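Local coordinates for protein 2-CYS peroxiredoxin (Plasmodium yoelii, PDB 2H01) that probably reduces hydrogen peroxide and organic hydroperoxides to water and alcohols, acting as a thiol-specific thioredoxin peroxidase, at residues K31-L36 against H159-G164; Y37-D42 against L80-T85; S106-R109 against V113-N116. One frame throughout, in Å; residues are numbered along the deposited sequence.

From the N terminus, residues 31-36 open the widest loop; they and residues 37-42 share strand 33-38. This loop closes only when helix 147-163 brings residues 159-164 back to the strand. Contact 2 is nested inside it: residues 37-42 follow on, leave the strand and meet the end of helix 76-83. Contact 3, 106-109 against 113-116, is a short local closure, also inside contact 1 but after contact 2 has closed. No two loops cross. Contacts 2 and 3 touch through Phe38. Contact 1 lies on the opposite side of the chain's centre. Together they tie helices 76-83, 106-110 and 147-163 to one mixed sheet.

Contact 1 (K31-L36 against H159-G164)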
loop_
_atom_site.group_PDB
_atom_site.type_symbol
_atom_site.label_atom_id
_atom_site.label_comp_id
_atom_site.label_asym_id
_atom_site.label_seq_id
_atom_site.Cartn_x
_atom_site.Cartn_y
_atom_site.Cartn_z
ATOM N N LYS A 31 -5.607 -6.264 -13.609
ATOM C CA LYS A 31 -4.246 -6.030 -14.065
ATOM C C LYS A 31 -3.236 -6.491 -13.027
ATOM O O LYS A 31 -2.429 -7.379 -13.285
ATOM C CB LYS A 31 -4.014 -4.540 -14.363
ATOM C CG LYS A 31 -4.918 -3.959 -15.446
ATOM C CD LYS A 31 -4.701 -4.655 -16.778
ATOM C CE LYS A 31 -5.820 -4.340 -17.757
ATOM N NZ LYS A 31 -6.014 -2.871 -17.925
ATOM N N LYS A 32 -3.383 -5.948 -11.824
ATOM C CA LYS A 32 -2.393 -6.011 -10.769
ATOM C C LYS A 32 -3.079 -6.299 -9.440
ATOM O O LYS A 32 -4.232 -5.952 -9.263
ATOM C CB LYS A 32 -1.703 -4.662 -10.673
ATOM C CG LYS A 32 -0.265 -4.681 -11.035
ATOM C CD LYS A 32 -0.061 -4.876 -12.516
ATOM C CE LYS A 32 1.389 -4.680 -12.857
ATOM N NZ LYS A 32 2.177 -5.793 -12.298
ATOM N N TYR A 33 -2.365 -6.893 -8.489
ATOM C CA TYR A 33 -2.854 -6.899 -7.119
ATOM C C TYR A 33 -2.289 -5.573 -6.614
ATOM O O TYR A 33 -1.302 -5.082 -7.164
ATOM C CB TYR A 33 -2.240 -8.050 -6.311
ATOM C CG TYR A 33 -2.639 -9.426 -6.765
ATOM C CD1 TYR A 33 -2.169 -9.945 -7.974
ATOM C CD2 TYR A 33 -3.473 -10.219 -5.977
ATOM C CE1 TYR A 33 -2.516 -11.229 -8.390
ATOM C CE2 TYR A 33 -3.831 -11.504 -6.374
ATOM C CZ TYR A 33 -3.350 -12.004 -7.584
ATOM O OH TYR A 33 -3.707 -13.260 -7.995
ATOM N N VAL A 34 -2.889 -4.992 -5.583
ATOM C CA VAL A 34 -2.386 -3.718 -5.081
ATOM C C VAL A 34 -2.054 -3.759 -3.600
ATOM O O VAL A 34 -2.834 -4.271 -2.810
ATOM C CB VAL A 34 -3.414 -2.577 -5.289
ATOM C CG1 VAL A 34 -2.846 -1.255 -4.751
ATOM C CG2 VAL A 34 -3.769 -2.448 -6.771
ATOM N N LEU A 35 -0.880 -3.239 -3.241
ATOM C CA LEU A 35 -0.495 -3.152 -1.837
ATOM C C LEU A 35 -0.512 -1.655 -1.535
ATOM O O LEU A 35 0.425 -0.927 -1.879
ATOM C CB LEU A 35 0.907 -3.722 -1.576
ATOM C CG LEU A 35 1.343 -4.046 -0.123
ATOM C CD1 LEU A 35 1.601 -2.794 0.685
ATOM C CD2 LEU A 35 0.282 -4.877 0.550
ATOM N N LEU A 36 -1.600 -1.199 -0.927
ATOM C CA LEU A 36 -1.750 0.203 -0.558
ATOM C C LEU A 36 -1.321 0.341 0.895
ATOM O O LEU A 36 -1.826 -0.381 1.762
ATOM C CB LEU A 36 -3.215 0.642 -0.689
ATOM C CG LEU A 36 -3.511 2.060 -0.158
ATOM C CD1 LEU A 36 -2.860 3.095 -1.070
ATOM C CD2 LEU A 36 -5.016 2.304 -0.075
ATOM N N HIS A 159 -2.089 -18.504 -3.652
ATOM C CA HIS A 159 -2.208 -19.952 -3.589
ATOM C C HIS A 159 -3.676 -20.314 -3.301
ATOM O O HIS A 159 -4.196 -21.303 -3.823
ATOM C CB HIS A 159 -1.302 -20.541 -2.501
ATOM C CG HIS A 159 -1.164 -22.033 -2.577
ATOM N ND1 HIS A 159 -0.351 -22.661 -3.501
ATOM C CD2 HIS A 159 -1.757 -23.022 -1.865
ATOM C CE1 HIS A 159 -0.449 -23.970 -3.353
ATOM N NE2 HIS A 159 -1.295 -24.217 -2.369
ATOM N N HIS A 160 -4.348 -19.504 -2.488
ATOM C CA HIS A 160 -5.755 -19.747 -2.165
ATOM C C HIS A 160 -6.690 -19.513 -3.363
ATOM O O HIS A 160 -7.696 -20.207 -3.513
ATOM C CB HIS A 160 -6.205 -18.849 -1.013
ATOM C CG HIS A 160 -5.507 -19.127 0.283
ATOM N ND1 HIS A 160 -5.744 -18.394 1.424
ATOM C CD2 HIS A 160 -4.565 -20.044 0.612
ATOM C CE1 HIS A 160 -4.979 -18.845 2.402
ATOM N NE2 HIS A 160 -4.254 -19.847 1.936
ATOM N N GLU A 161 -6.364 -18.534 -4.203
ATOM C CA GLU A 161 -7.175 -18.237 -5.385
ATOM C C GLU A 161 -7.069 -19.398 -6.376
ATOM O O GLU A 161 -8.014 -19.722 -7.094
ATOM C CB GLU A 161 -6.675 -16.964 -6.074
ATOM C CG GLU A 161 -6.713 -15.694 -5.219
ATOM C CD GLU A 161 -6.160 -14.495 -5.973
ATOM O OE1 GLU A 161 -5.025 -14.594 -6.485
ATOM O OE2 GLU A 161 -6.850 -13.459 -6.060
ATOM N N LYS A 162 -5.895 -20.011 -6.402
ATOM C CA LYS A 162 -5.616 -21.125 -7.281
ATOM C C LYS A 162 -6.289 -22.424 -6.844
ATOM O O LYS A 162 -7.019 -23.034 -7.617
ATOM C CB LYS A 162 -4.103 -21.335 -7.352
ATOM C CG LYS A 162 -3.491 -21.191 -8.738
ATOM C CD LYS A 162 -3.176 -22.564 -9.354
ATOM C CE LYS A 162 -2.512 -22.438 -10.731
ATOM N NZ LYS A 162 -2.050 -23.755 -11.267
ATOM N N TYR A 163 -6.072 -22.833 -5.595
ATOM C CA TYR A 163 -6.610 -24.108 -5.119
ATOM C C TYR A 163 -7.784 -24.170 -4.146
ATOM O O TYR A 163 -8.293 -25.259 -3.884
ATOM C CB TYR A 163 -5.464 -24.941 -4.541
ATOM C CG TYR A 163 -4.324 -25.108 -5.504
ATOM C CD1 TYR A 163 -4.445 -25.925 -6.630
ATOM C CD2 TYR A 163 -3.138 -24.408 -5.323
ATOM C CE1 TYR A 163 -3.401 -26.035 -7.557
ATOM C CE2 TYR A 163 -2.095 -24.505 -6.238
ATOM C CZ TYR A 163 -2.232 -25.316 -7.349
ATOM O OH TYR A 163 -1.197 -25.385 -8.249
ATOM N N GLY A 164 -8.216 -23.034 -3.609
ATOM C CA GLY A 164 -9.332 -23.053 -2.676
ATOM C C GLY A 164 -8.942 -23.610 -1.317
ATOM O O GLY A 164 -7.802 -24.022 -1.117
#
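Glu161 and Tyr33 make this contact by themselves, one side chain reaching out from a helix and the other from a strand. The second segment starts in the last turn of helix 147-163. Here His159 O accepts a hydrogen bond from Tyr163 N, and His160 O receives Gly164 N at 2.9 Å. These two bonds close the helix end.

Glu161 comes next and turns toward the strand. Its CG stands anti to the carbonyl carbon (chi1 -60°) and the chain is extended beyond it, which carries the carboxylate out to the tyrosine. The two side chains approach from opposite directions. The carboxylate carbon CD and the oxygen OE1 lie at the edge of the Tyr33 ring, close to its plane. The carboxylate itself is turned 53° from that plane. Tyr33 OH donates to Glu161 OE1. The modelled separation of 2.4 Å is very short, and its exact value is doubtful. The other oxygen, Glu161 OE2, is 3.6 Å from Tyr33 CE2 and displaced from the ring plane. Tyr33 is buried and Glu161 exposed, so the bond joins an inner phenol to a surface carboxylate.

Beyond Glu161, the chain leaves the helix at Gly164 with positive phi.

In the thioredoxin fold of this family, strand 33-38 runs between strand 66-72, parallel, and strand 119-127, antiparallel. Tyr33 touches Val66 on the first of these, and Leu157 and Gln158 one turn earlier in helix 147-163. Lys129 NZ makes a weak hydrogen bond to Tyr33 OH, while Glu161 packs on Asp128.

Contact 2 (Y37-D42 against L80-T85); sequences YFYPLD and LAWKKT
Asp42 lies over one face of Trp82, and Tyr39 meets the indole obliquely, where the loop after a central strand of the thioredoxin fold meets helix 76-83. Asp42 CA is 3.7 Å from the centroid of the six-membered ring of Trp82 and almost on the ring normal, a CH-pi contact. The carboxylate of Asp42 is inclined 31° to the indole, with CG 3.2 Å from Trp82 CE3, which is tight.

The Tyr39 and Trp82 side chains run past one another, neither stacked nor edge-to-face, with ring planes 35° apart. The touch is Tyr39 CE2 to Trp82 CZ3, 3.6 Å. Tyr39 CG lies between the backbone N and the carbonyl carbon (chi1 59°), which turns the ring toward the helix.

Outside partners also hold Asp42. Its OD2 is hydrogen-bonded to His79 ND1, its OD1 is shared by Ser72 OG and Tyr39 OH, and its backbone N donates to Asp74 OD2. Trp82 NE1 bonds Gly90 O. The side chain of Trp82 is about 8 Å from that of Cys47, the predicted peroxidatic cysteine, so this packing borders the active-site region. Tyr39 OH donates to Asp42 OD1 at 2.8 Å, on the syn side of the carboxylate.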
loop_
_atom_site.group_PDB
_atom_site.type_symbol
_atom_site.label_atom_id
_atom_site.label_comp_id
_atom_site.label_asym_id
_atom_site.label_seq_id
_atom_site.Cartn_x
_atom_site.Cartn_y
_atom_site.Cartn_z
ATOM N N TYR A 37 -0.394 1.258 1.170
ATOM C CA TYR A 37 0.062 1.460 2.538
ATOM C C TYR A 37 0.018 2.929 2.929
ATOM O O TYR A 37 0.168 3.810 2.083
ATOM C CB TYR A 37 1.483 0.898 2.740
ATOM C CG TYR A 37 2.599 1.647 2.029
ATOM C CD1 TYR A 37 2.974 1.318 0.729
ATOM C CD2 TYR A 37 3.292 2.670 2.673
ATOM C CE1 TYR A 37 4.021 1.981 0.080
ATOM C CE2 TYR A 37 4.334 3.351 2.036
ATOM C CZ TYR A 37 4.694 2.997 0.742
ATOM O OH TYR A 37 5.733 3.651 0.129
ATOM N N PHE A 38 -0.195 3.187 4.215
ATOM C CA PHE A 38 -0.279 4.553 4.725
ATOM C C PHE A 38 0.800 4.919 5.738
ATOM O O PHE A 38 1.222 4.101 6.549
ATOM C CB PHE A 38 -1.630 4.806 5.416
ATOM C CG PHE A 38 -2.812 4.790 4.496
ATOM C CD1 PHE A 38 -3.427 3.592 4.151
ATOM C CD2 PHE A 38 -3.317 5.978 3.973
ATOM C CE1 PHE A 38 -4.540 3.572 3.292
ATOM C CE2 PHE A 38 -4.426 5.975 3.112
ATOM C CZ PHE A 38 -5.038 4.764 2.773
ATOM N N TYR A 39 1.250 6.161 5.684
ATOM C CA TYR A 39 2.207 6.651 6.663
ATOM C C TYR A 39 1.729 8.071 6.990
ATOM O O TYR A 39 1.064 8.710 6.181
ATOM C CB TYR A 39 3.645 6.620 6.129
ATOM C CG TYR A 39 3.906 7.423 4.880
ATOM C CD1 TYR A 39 3.585 6.916 3.621
ATOM C CD2 TYR A 39 4.488 8.698 4.956
ATOM C CE1 TYR A 39 3.835 7.649 2.471
ATOM C CE2 TYR A 39 4.739 9.443 3.813
ATOM C CZ TYR A 39 4.412 8.912 2.575
ATOM O OH TYR A 39 4.656 9.638 1.443
ATOM N N PRO A 40 2.033 8.562 8.197
ATOM C CA PRO A 40 1.632 9.899 8.642
ATOM C C PRO A 40 2.050 11.074 7.758
ATOM O O PRO A 40 1.217 11.750 7.153
ATOM C CB PRO A 40 2.260 10.008 10.036
ATOM C CG PRO A 40 2.357 8.586 10.501
ATOM C CD PRO A 40 2.797 7.864 9.249
ATOM N N LEU A 41 3.355 11.308 7.692
ATOM C CA LEU A 41 3.870 12.454 6.962
ATOM C C LEU A 41 5.222 12.298 6.311
ATOM O O LEU A 41 6.002 11.402 6.626
ATOM C CB LEU A 41 3.975 13.646 7.913
ATOM C CG LEU A 41 2.728 14.125 8.644
ATOM C CD1 LEU A 41 3.142 15.060 9.773
ATOM C CD2 LEU A 41 1.791 14.816 7.661
ATOM N N ASP A 42 5.480 13.237 5.414
ATOM C CA ASP A 42 6.727 13.354 4.689
ATOM C C ASP A 42 7.644 14.232 5.546
ATOM O O ASP A 42 7.176 14.960 6.417
ATOM C CB ASP A 42 6.477 14.073 3.367
ATOM C CG ASP A 42 5.884 13.174 2.299
ATOM O OD1 ASP A 42 5.255 12.138 2.616
ATOM O OD2 ASP A 42 6.045 13.542 1.123
ATOM N N LEU A 80 7.462 14.828 -4.191
ATOM C CA LEU A 80 8.547 15.041 -5.146
ATOM C C LEU A 80 9.785 15.603 -4.448
ATOM O O LEU A 80 10.893 15.081 -4.606
ATOM C CB LEU A 80 8.099 15.995 -6.254
ATOM C CG LEU A 80 9.175 16.354 -7.279
ATOM C CD1 LEU A 80 9.696 15.066 -7.930
ATOM C CD2 LEU A 80 8.602 17.309 -8.332
ATOM N N ALA A 81 9.583 16.666 -3.672
ATOM C CA ALA A 81 10.666 17.303 -2.942
ATOM C C ALA A 81 11.315 16.330 -1.961
ATOM O O ALA A 81 12.511 16.432 -1.684
ATOM C CB ALA A 81 10.142 18.529 -2.189
ATOM N N TRP A 82 10.532 15.390 -1.439
ATOM C CA TRP A 82 11.059 14.415 -0.487
ATOM C C TRP A 82 11.879 13.347 -1.205
ATOM O O TRP A 82 12.814 12.789 -0.637
ATOM C CB TRP A 82 9.920 13.760 0.290
ATOM C CG TRP A 82 10.347 13.086 1.552
ATOM C CD1 TRP A 82 11.408 13.418 2.336
ATOM C CD2 TRP A 82 9.641 12.054 2.251
ATOM N NE1 TRP A 82 11.408 12.666 3.488
ATOM C CE2 TRP A 82 10.332 11.820 3.461
ATOM C CE3 TRP A 82 8.486 11.309 1.973
ATOM C CZ2 TRP A 82 9.907 10.872 4.397
ATOM C CZ3 TRP A 82 8.062 10.368 2.900
ATOM C CH2 TRP A 82 8.771 10.158 4.102
ATOM N N LYS A 83 11.519 13.061 -2.454
ATOM C CA LYS A 83 12.251 12.083 -3.244
ATOM C C LYS A 83 13.579 12.701 -3.690
ATOM O O LYS A 83 14.570 11.996 -3.866
ATOM C CB LYS A 83 11.441 11.654 -4.478
ATOM C CG LYS A 83 10.201 10.819 -4.169
ATOM C CD LYS A 83 9.543 10.298 -5.437
ATOM C CE LYS A 83 10.484 9.387 -6.210
ATOM N NZ LYS A 83 9.836 8.747 -7.381
ATOM N N LYS A 84 13.590 14.021 -3.879
ATOM C CA LYS A 84 14.807 14.714 -4.297
ATOM C C LYS A 84 15.728 15.004 -3.120
ATOM O O LYS A 84 16.734 15.700 -3.272
ATOM C CB LYS A 84 14.464 16.019 -5.012
ATOM C CG LYS A 84 13.978 15.811 -6.425
ATOM C CD LYS A 84 13.549 17.112 -7.047
ATOM C CE LYS A 84 13.130 16.888 -8.482
ATOM N NZ LYS A 84 12.360 18.064 -8.989
ATOM N N THR A 85 15.376 14.462 -1.954
ATOM C CA THR A 85 16.165 14.643 -0.735
ATOM C C THR A 85 16.836 13.318 -0.363
ATOM O O THR A 85 16.163 12.334 -0.045
ATOM C CB THR A 85 15.278 15.113 0.444
ATOM O OG1 THR A 85 14.603 16.326 0.081
ATOM C CG2 THR A 85 16.127 15.368 1.683
#

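Contact 3 (S106-R109 against V113-N116); sequences SIAR and VLFN
The guanidinium of Arg109 has a methyl group of Leu114, CD2, over one of its faces. The nearest pair is Arg109 NH1 to Leu114 CD2, 3.4 Å, and Arg109 CZ lies 3.8 Å from the same methyl. Its NH1 also forms a salt bridge with Glu117 OE2. The arginine points its CB away from 113-116. It returns because the chain bends at chi3 (-52°), which lays the flat end across the leucine. The two side chains meet at a slant rather than side by side.

A backbone bond closes the reversal of the chain. Val113 N donates to Ala108 O at 3.0 Å, and the bond is nearly straight, with an N-H...O angle of 173°. Val113 CG2 lies 3.4 Å from the same Ala108 O.

Ala108 points its CB toward the second segment. This CB meets Val113 CG2 at 4.0 Å and Leu114 CB at 4.1 Å. The small methyl is consistent with the close approach of the backbones, with the CA atoms of Ala108 and Leu114 5.0 Å apart. The chain folds back from the short helix, through a tight connection, into the short strand 114-115.

Just before helix 106-110, the carboxylate of Asp102 accepts hydrogen bonds from the backbone N of Ile107 (to OD1) and of Ala108 (to OD2). Strand 114-115 is brief and loosely paired, antiparallel to 119-127. Val113, just before it, is backbone-bonded to Leu121. Ala108 rests on Ala120 and Val113 on Ala123. Phe38 of strand 33-38 packs against Ile107 and Val113, joining the turn to the central sheet.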
loop_
_atom_site.group_PDB
_atom_site.type_symbol
_atom_site.label_atom_id
_atom_site.label_comp_id
_atom_site.label_asym_id
_atom_site.label_seq_id
_atom_site.Cartn_x
_atom_site.Cartn_y
_atom_site.Cartn_z
ATOM N N SER A 106 -9.417 12.350 2.194
ATOM C CA SER A 106 -10.544 11.500 1.879
ATOM C C SER A 106 -10.216 10.007 1.857
ATOM O O SER A 106 -10.982 9.195 2.324
ATOM C CB SER A 106 -11.216 11.951 0.577
ATOM O OG SER A 106 -10.442 11.667 -0.569
ATOM N N ILE A 107 -9.062 9.664 1.316
ATOM C CA ILE A 107 -8.665 8.277 1.183
ATOM C C ILE A 107 -8.422 7.648 2.543
ATOM O O ILE A 107 -8.989 6.612 2.860
ATOM C CB ILE A 107 -7.439 8.143 0.260
ATOM C CG1 ILE A 107 -7.776 8.666 -1.133
ATOM C CG2 ILE A 107 -6.976 6.720 0.197
ATOM C CD1 ILE A 107 -6.605 9.137 -1.944
ATOM N N ALA A 108 -7.603 8.301 3.355
ATOM C CA ALA A 108 -7.365 7.837 4.702
ATOM C C ALA A 108 -8.683 7.631 5.408
ATOM O O ALA A 108 -8.854 6.662 6.120
ATOM C CB ALA A 108 -6.488 8.790 5.467
ATOM N N ARG A 109 -9.619 8.538 5.192
ATOM C CA ARG A 109 -10.892 8.448 5.894
ATOM C C ARG A 109 -11.677 7.207 5.462
ATOM O O ARG A 109 -12.170 6.457 6.305
ATOM C CB ARG A 109 -11.730 9.711 5.628
ATOM C CG ARG A 109 -12.851 9.945 6.644
ATOM C CD ARG A 109 -13.794 11.066 6.192
ATOM N NE ARG A 109 -13.068 12.285 5.840
ATOM C CZ ARG A 109 -12.495 13.094 6.721
ATOM N NH1 ARG A 109 -12.568 12.820 8.015
ATOM N NH2 ARG A 109 -11.840 14.172 6.310
ATOM N N VAL A 113 -8.333 5.152 8.638
ATOM C CA VAL A 113 -6.994 5.249 9.193
ATOM C C VAL A 113 -6.588 6.703 9.320
ATOM O O VAL A 113 -5.403 7.034 9.298
ATOM C CB VAL A 113 -5.961 4.507 8.325
ATOM C CG1 VAL A 113 -6.275 3.024 8.321
ATOM C CG2 VAL A 113 -5.973 5.061 6.906
ATOM N N LEU A 114 -7.576 7.578 9.431
ATOM C CA LEU A 114 -7.282 8.992 9.597
ATOM C C LEU A 114 -7.222 9.266 11.096
ATOM O O LEU A 114 -8.188 9.014 11.815
ATOM C CB LEU A 114 -8.366 9.852 8.949
ATOM C CG LEU A 114 -8.131 11.363 9.046
ATOM C CD1 LEU A 114 -6.781 11.728 8.430
ATOM C CD2 LEU A 114 -9.254 12.093 8.326
ATOM N N PHE A 115 -6.082 9.757 11.570
ATOM C CA PHE A 115 -5.933 10.061 12.988
ATOM C C PHE A 115 -6.354 11.510 13.233
ATOM O O PHE A 115 -5.773 12.431 12.667
ATOM C CB PHE A 115 -4.490 9.836 13.442
ATOM C CG PHE A 115 -4.294 10.005 14.918
ATOM C CD1 PHE A 115 -5.164 9.399 15.819
ATOM C CD2 PHE A 115 -3.251 10.782 15.412
ATOM C CE1 PHE A 115 -5.001 9.566 17.193
ATOM C CE2 PHE A 115 -3.078 10.956 16.784
ATOM C CZ PHE A 115 -3.954 10.349 17.674
ATOM N N ASN A 116 -7.357 11.680 14.096
ATOM C CA ASN A 116 -7.963 12.978 14.444
ATOM C C ASN A 116 -7.868 14.046 13.355
ATOM O O ASN A 116 -7.207 15.074 13.503
ATOM C CB ASN A 116 -7.446 13.506 15.808
ATOM C CG ASN A 116 -5.951 13.796 15.825
ATOM O OD1 ASN A 116 -5.148 13.009 15.326
ATOM N ND2 ASN A 116 -5.569 14.924 16.434
#